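Magnesium transporter MgtE (Enterococcus faecalis, PDB 2OUX) probably transports magnesium ions across the cell membrane as a homodimer, the crystallised piece being its cytosolic part with the N domain and two CBS domains. Local coordinates at residues A[108-111]-A[112-115]. Numbering follows the deposited sequence.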
loop_
_atom_site.group_PDB
_atom_site.type_symbol
_atom_site.label_atom_id
_atom_site.label_comp_id
_atom_site.label_asym_id
_atom_site.label_seq_id
_atom_site.Cartn_x
_atom_site.Cartn_y
_atom_site.Cartn_z
ATOM N N LEU A 108 21.059 2.287 -19.726
ATOM C CA LEU A 108 21.509 2.244 -21.108
ATOM C C LEU A 108 22.860 2.935 -21.198
ATOM O O LEU A 108 23.242 3.685 -20.298
ATOM C CB LEU A 108 20.511 2.968 -22.008
ATOM C CG LEU A 108 19.054 2.509 -21.938
ATOM C CD1 LEU A 108 18.206 3.402 -22.827
ATOM C CD2 LEU A 108 18.945 1.050 -22.361
ATOM N N ASP A 109 23.583 2.674 -22.284
ATOM C CA ASP A 109 24.888 3.287 -22.505
ATOM C C ASP A 109 24.689 4.794 -22.638
ATOM O O ASP A 109 23.635 5.248 -23.078
ATOM C CB ASP A 109 25.522 2.709 -23.775
ATOM C CG ASP A 109 25.915 1.245 -23.616
ATOM O OD1 ASP A 109 26.204 0.583 -24.634
ATOM O OD2 ASP A 109 25.945 0.757 -22.465
ATOM N N LYS A 110 25.697 5.567 -22.253
ATOM C CA LYS A 110 25.602 7.021 -22.320
ATOM C C LYS A 110 25.067 7.543 -23.656
ATOM O O LYS A 110 24.441 8.602 -23.697
ATOM C CB LYS A 110 26.965 7.654 -22.018
ATOM C CG LYS A 110 27.523 7.292 -20.640
ATOM C CD LYS A 110 26.560 7.659 -19.501
ATOM C CE LYS A 110 26.322 9.166 -19.396
ATOM N NZ LYS A 110 25.408 9.521 -18.269
ATOM N N SER A 111 25.308 6.797 -24.734
ATOM C CA SER A 111 24.841 7.189 -26.067
ATOM C C SER A 111 23.331 7.025 -26.234
ATOM O O SER A 111 22.632 7.982 -26.576
ATOM C CB SER A 111 25.554 6.371 -27.150
ATOM O OG SER A 111 26.929 6.697 -27.215
ATOM N N GLN A 112 22.837 5.809 -26.002
ATOM C CA GLN A 112 21.406 5.530 -26.124
ATOM C C GLN A 112 20.596 6.537 -25.317
ATOM O O GLN A 112 19.642 7.129 -25.821
ATOM C CB GLN A 112 21.082 4.108 -25.638
ATOM C CG GLN A 112 21.412 2.993 -26.631
ATOM C CD GLN A 112 20.857 1.631 -26.207
ATOM O OE1 GLN A 112 21.317 1.030 -25.230
ATOM N NE2 GLN A 112 19.860 1.142 -26.943
ATOM N N LYS A 113 20.998 6.733 -24.066
ATOM C CA LYS A 113 20.329 7.654 -23.155
ATOM C C LYS A 113 20.048 9.029 -23.772
ATOM O O LYS A 113 18.952 9.568 -23.626
ATOM C CB LYS A 113 21.168 7.806 -21.883
ATOM C CG LYS A 113 20.559 8.702 -20.827
ATOM C CD LYS A 113 21.447 8.762 -19.597
ATOM C CE LYS A 113 20.898 9.743 -18.573
ATOM N NZ LYS A 113 20.789 11.123 -19.140
ATOM N N ALA A 114 21.029 9.596 -24.468
ATOM C CA ALA A 114 20.832 10.904 -25.086
ATOM C C ALA A 114 19.993 10.788 -26.348
ATOM O O ALA A 114 19.143 11.635 -26.620
ATOM C CB ALA A 114 22.175 11.545 -25.415
ATOM N N LYS A 115 20.232 9.732 -27.117
ATOM C CA LYS A 115 19.502 9.531 -28.360
ATOM C C LYS A 115 17.994 9.383 -28.121
ATOM O O LYS A 115 17.193 10.045 -28.782
ATOM C CB LYS A 115 20.062 8.309 -29.109
ATOM C CG LYS A 115 19.351 7.000 -28.833
ATOM C CD LYS A 115 18.511 6.564 -30.032
ATOM C CE LYS A 115 19.373 5.918 -31.105
ATOM N NZ LYS A 115 20.081 4.707 -30.577
#
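S111 O is gripped by two backbone amides of the following turn: K115 N donates at 3.0 Å with an N-H...O angle of 166°, whereas A114 N, at 3.1 Å, is bent off the line and only a weak partner. Two residues earlier, K113 N reaches D109 O at 3.2 Å with an almost linear N-H...O angle of 175°. Both strong bonds link residues i and i+4, evidence of alpha-helical turns. Among the side chains, L108 and Q112 meet roughly at right angles: the amide oxygen Q112 OE1 lies 3.7 Å from L108 CD2 and 3.8 Å from L108 CB, a van der Waals contact. An extended Q112 chain beyond CG (chi2 -170°) carries the amide this far, and its NE2 bonds to K78 O. K78 thus serves both side chains, its NZ forming a salt bridge with D109 OD2 while its backbone O accepts from Q112 NE2. The ammonium groups K110 NZ and K113 NZ stand 5.0 Å apart, where like charges probably disfavour closer approach. With L108 also packing on L81 of helix 79-83 and K113 on L105 and N106 of helix 98-107, the geometry describes the N-terminal part of helix 110-118, packed against neighbouring helices in the all-helical MgtE N domain.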